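Local coordinates for uncharacterized protein (PDB 3M4R) that binds a zinc ion through its class II aldolase/adducin-type domain, the part described here, and as a longer protein probably has oxidoreductase activity, at residues V60-S65 and G74-R79; D134-I139 and N206-A211. One frame throughout, in Å; residues are numbered along the deposited sequence. Where two conformers were deposited one is given.

Contact 1: residues V60-S65 and G74-R79; sequences VKNSGS and GFTGIR
Val60 and Thr76 form an antiparallel hydrogen-bonded pair between consecutive strands joined by a long loop, with Val60 N to Thr76 O at 3.0 Å and Thr76 N to Val60 O at 2.8 Å; Lys61 faces Phe75 as the next, non-hydrogen-bonded pair. Where strand 54-61 ends, Asn62 N still donates to Gly74 O (2.8 Å). Asparagine suits this place because one amide both donates and accepts. With CG between the backbone N and the carbonyl carbon (chi1 64°), ND2 donates to Thr76 OG1 at 2.8 Å and to Arg73 O, while OD1 accepts from Gly64 N at 3.0 Å, an Asx turn bracing the type I turn Asn62-Ser65. Shortened to an alanine here, the side chain is likely to leave the turn without its Asx brace, Arg73 O without the amide, and Thr76 OG1 with Pro111 O alone. Lys61 NZ ties the same loop by bonds to Asn62 O and Ser65 O. On the face shared with Lys61, Phe75 CD2 lies 3.5 Å from Lys61 N; on the Thr76 face, apolar Val60 and Ile78 meet through their CG1 atoms. Phe75, large and apolar, packs onto helix 16-28 and Thr41 of strand 40-48, and strand 75-79 is outermost in the sheet, beside strand 54-61.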
# COMPACT_ATOMS: atom_id res chain seq x y z
N VAL A 60 2.23 0.86 9.37
CA VAL A 60 2.07 -0.06 8.26
C VAL A 60 1.56 -1.38 8.80
O VAL A 60 1.92 -1.80 9.89
CB VAL A 60 3.37 -0.28 7.48
CG1 VAL A 60 4.48 -0.95 8.37
CG2 VAL A 60 3.14 -1.14 6.23
N LYS A 61 0.70 -2.02 8.00
CA LYS A 61 0.13 -3.31 8.34
C LYS A 61 1.19 -4.30 8.76
O LYS A 61 2.22 -4.37 8.13
CB LYS A 61 -0.64 -3.85 7.14
CG LYS A 61 -1.44 -5.06 7.45
CD LYS A 61 -0.93 -6.22 6.76
CE LYS A 61 -1.90 -7.37 6.82
NZ LYS A 61 -1.14 -8.58 7.33
N ASN A 62 0.92 -5.09 9.81
CA ASN A 62 1.90 -6.03 10.32
C ASN A 62 1.42 -7.46 10.23
O ASN A 62 0.32 -7.70 9.75
CB ASN A 62 2.36 -5.64 11.75
CG ASN A 62 1.27 -5.70 12.76
OD1 ASN A 62 0.45 -6.61 12.74
ND2 ASN A 62 1.29 -4.75 13.72
N SER A 63 2.24 -8.41 10.66
CA SER A 63 1.95 -9.84 10.48
C SER A 63 0.96 -10.39 11.50
O SER A 63 0.67 -11.58 11.50
CB SER A 63 3.24 -10.65 10.60
OG SER A 63 3.86 -10.36 11.84
N GLY A 64 0.50 -9.56 12.43
CA GLY A 64 -0.39 -10.03 13.49
C GLY A 64 -1.88 -10.20 13.11
O GLY A 64 -2.65 -10.65 13.93
N SER A 65 -2.29 -9.77 11.91
CA SER A 65 -3.67 -9.91 11.48
C SER A 65 -3.81 -9.77 9.96
O SER A 65 -2.97 -9.13 9.32
CB SER A 65 -4.54 -8.80 12.14
OG SER A 65 -5.92 -8.84 11.71
N GLY A 74 -2.62 -3.94 14.68
CA GLY A 74 -2.09 -4.43 13.45
C GLY A 74 -1.25 -3.48 12.66
O GLY A 74 -0.93 -3.79 11.53
N PHE A 75 -0.94 -2.30 13.21
CA PHE A 75 -0.15 -1.30 12.52
C PHE A 75 1.11 -1.04 13.30
O PHE A 75 1.06 -0.54 14.43
CB PHE A 75 -0.96 -0.03 12.25
CG PHE A 75 -1.98 -0.28 11.20
CD1 PHE A 75 -3.23 -0.83 11.54
CD2 PHE A 75 -1.64 -0.16 9.85
CE1 PHE A 75 -4.16 -1.17 10.53
CE2 PHE A 75 -2.57 -0.50 8.83
CZ PHE A 75 -3.82 -1.01 9.18
N THR A 76 2.22 -1.35 12.68
CA THR A 76 3.55 -1.28 13.34
C THR A 76 4.14 0.03 12.88
O THR A 76 4.05 0.40 11.69
CB THR A 76 4.38 -2.49 12.98
OG1 THR A 76 3.88 -3.65 13.72
CG2 THR A 76 5.95 -2.31 13.26
N GLY A 77 4.74 0.76 13.83
CA GLY A 77 5.33 2.08 13.57
C GLY A 77 6.75 1.99 13.07
O GLY A 77 7.62 1.44 13.78
N ILE A 78 7.00 2.58 11.89
CA ILE A 78 8.33 2.64 11.28
C ILE A 78 8.74 4.09 11.16
O ILE A 78 7.97 4.94 10.69
CB ILE A 78 8.34 1.94 9.87
CG1 ILE A 78 7.89 0.47 9.98
CG2 ILE A 78 9.71 2.04 9.14
CD1 ILE A 78 8.82 -0.48 10.80
N ARG A 79 9.94 4.40 11.59
CA ARG A 79 10.41 5.78 11.48
C ARG A 79 10.57 6.14 10.02
O ARG A 79 11.25 5.46 9.30
CB ARG A 79 11.76 5.97 12.18
CG ARG A 79 11.75 5.62 13.66
CD ARG A 79 13.12 5.75 14.34
NE ARG A 79 12.84 5.57 15.75
CZ ARG A 79 12.61 6.54 16.62
NH1 ARG A 79 12.74 7.82 16.29
NH2 ARG A 79 12.31 6.20 17.86

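Contact 2: residues D134-I139 and N206-A211; sequences DAILSI and NIVSRA
Ile136 reaches from helix 134-139 to three residues of helix 206-211, and its longer branch can be followed outward. CB leaves the backbone roughly across the line to the other helix, but CG1, anti to the carbonyl carbon (chi1 -72°), swings the chain nearer. CG2, anti to the backbone N, meets no atom of helix 206-211. CG1 meets Val208 CG2 at 4.0 Å, the two side chains crossing at about a right angle. One bond further, CD1 lies 3.9 Å from Ala211 CB and 4.0 Å from Ile207 CG2, so the tip is shared between the methyl of Ala211, which stands directly on its helix, and a branch of a larger residue. A long, branched aliphatic chain suits this place because it bridges the helices at more than one level.

The short segments cross at 54°, with axes 8.5 Å apart at their closest. Small residues make that approach possible: Ala135 CB and Ala211 CB are 4.0 Å apart, and Ala211 CB also lies 3.8 Å from Ala135 O. Within the class II aldolase/adducin domain, this joins the helix that follows strand 127-131, which carries the zinc ligand His130, to the long C-terminal helix 197-215 of the fold.

Around the alanine pair, Val208 CG1 comes within 4.4 Å of Ala135 CB; the two methyls of this beta-branched residue part, one to Ala135 and the other to Ile136. Ile207 and Val208 also rest on Leu190 of strand 189-194. Across the contact, Ile139 CD1 reaches Ala211 CA at 4.4 Å, while Leu153 of helix 146-153 touches both Ile136 and Ala211.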
# COMPACT_ATOMS: atom_id res chain seq x y z
N ASP A 134 -7.61 -9.83 -7.71
CA ASP A 134 -7.75 -10.84 -8.76
C ASP A 134 -7.94 -10.29 -10.20
O ASP A 134 -7.25 -10.71 -11.11
CB ASP A 134 -8.89 -11.80 -8.42
CG ASP A 134 -8.95 -12.97 -9.38
OD1 ASP A 134 -7.96 -13.75 -9.36
OD2 ASP A 134 -9.94 -13.08 -10.16
N ALA A 135 -8.86 -9.35 -10.39
CA ALA A 135 -9.08 -8.75 -11.70
C ALA A 135 -7.85 -7.98 -12.22
O ALA A 135 -7.66 -7.85 -13.42
CB ALA A 135 -10.31 -7.83 -11.67
N ILE A 136 -7.02 -7.47 -11.32
CA ILE A 136 -5.79 -6.80 -11.75
C ILE A 136 -4.77 -7.84 -12.23
O ILE A 136 -4.05 -7.61 -13.22
CB ILE A 136 -5.21 -5.92 -10.66
CG1 ILE A 136 -6.08 -4.67 -10.47
CG2 ILE A 136 -3.76 -5.55 -10.96
CD1 ILE A 136 -6.09 -3.65 -11.66
N LEU A 137 -4.71 -8.97 -11.54
CA LEU A 137 -3.83 -10.05 -11.92
C LEU A 137 -4.24 -10.60 -13.29
O LEU A 137 -3.37 -10.82 -14.12
CB LEU A 137 -3.84 -11.18 -10.87
CG LEU A 137 -3.08 -11.00 -9.53
CD1 LEU A 137 -3.24 -12.29 -8.66
CD2 LEU A 137 -1.59 -10.71 -9.75
N SER A 138 -5.54 -10.76 -13.52
CA SER A 138 -6.06 -11.24 -14.80
C SER A 138 -5.73 -10.32 -15.96
O SER A 138 -5.23 -10.78 -16.97
CB SER A 138 -7.58 -11.37 -14.79
OG SER A 138 -8.01 -12.37 -13.89
N ILE A 139 -6.03 -9.03 -15.81
CA ILE A 139 -5.80 -8.10 -16.91
C ILE A 139 -4.32 -7.95 -17.21
O ILE A 139 -3.94 -7.83 -18.37
CB ILE A 139 -6.47 -6.70 -16.69
CG1 ILE A 139 -6.78 -6.09 -18.07
CG2 ILE A 139 -5.59 -5.78 -15.87
CD1 ILE A 139 -7.60 -4.83 -18.04
N ASN A 206 -12.37 2.15 -8.08
CA ASN A 206 -12.56 2.64 -9.46
C ASN A 206 -11.67 1.87 -10.43
O ASN A 206 -12.16 1.36 -11.43
CB ASN A 206 -12.33 4.16 -9.53
CG ASN A 206 -13.57 4.94 -9.10
OD1 ASN A 206 -14.69 4.52 -9.40
ND2 ASN A 206 -13.38 6.07 -8.43
N ILE A 207 -10.40 1.69 -10.08
CA ILE A 207 -9.46 0.99 -10.96
C ILE A 207 -9.74 -0.50 -11.07
O ILE A 207 -9.77 -1.06 -12.18
CB ILE A 207 -8.02 1.20 -10.54
CG1 ILE A 207 -7.60 2.65 -10.86
CG2 ILE A 207 -7.09 0.19 -11.22
CD1 ILE A 207 -6.43 3.12 -9.99
N VAL A 208 -10.00 -1.16 -9.95
CA VAL A 208 -10.20 -2.60 -10.01
C VAL A 208 -11.51 -2.89 -10.74
O VAL A 208 -11.57 -3.81 -11.55
CB VAL A 208 -10.22 -3.24 -8.61
CG1 VAL A 208 -10.65 -4.67 -8.68
CG2 VAL A 208 -8.80 -3.11 -7.94
N SER A 209 -12.54 -2.09 -10.48
CA SER A 209 -13.86 -2.33 -11.04
C SER A 209 -13.82 -2.12 -12.55
O SER A 209 -14.49 -2.83 -13.28
CB SER A 209 -14.95 -1.51 -10.33
OG SER A 209 -14.96 -0.14 -10.72
N ARG A 210 -12.98 -1.19 -13.01
CA ARG A 210 -12.70 -1.03 -14.43
C ARG A 210 -11.99 -2.25 -15.04
O ARG A 210 -12.32 -2.67 -16.17
CB ARG A 210 -11.93 0.27 -14.72
CG ARG A 210 -12.76 1.51 -14.40
CD ARG A 210 -11.96 2.81 -14.44
NE ARG A 210 -11.84 3.30 -15.81
CZ ARG A 210 -11.47 4.54 -16.15
NH1 ARG A 210 -11.38 4.87 -17.43
NH2 ARG A 210 -11.17 5.44 -15.22
N ALA A 211 -11.06 -2.82 -14.30
CA ALA A 211 -10.41 -4.06 -14.70
C ALA A 211 -11.44 -5.18 -14.81
O ALA A 211 -11.45 -5.92 -15.79
CB ALA A 211 -9.32 -4.46 -13.68

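Overall arrangement
Contact 1 and contact 2 lie on opposite sides of the chain's centre, their own centres 26 Å apart. Both are buried, but the turn of contact 1 is exposed at Ser63 and Gly64, whereas all six touching residues of contact 2 are buried, although its centre is farther from the chain's centre (about 16 Å against 12 Å). They share no secondary-structure element. Contact 1 joins two neighbouring strands and a loop, so main-chain bonds set its register and polar side chains fix the turn. Contact 2 joins helices distant in sequence and depends on apolar shape. Each lies near the zinc site without supplying a ligand: Val60 is about 7 Å from Glu116, and Ile136 about 7 Å from His188, side chain to side chain.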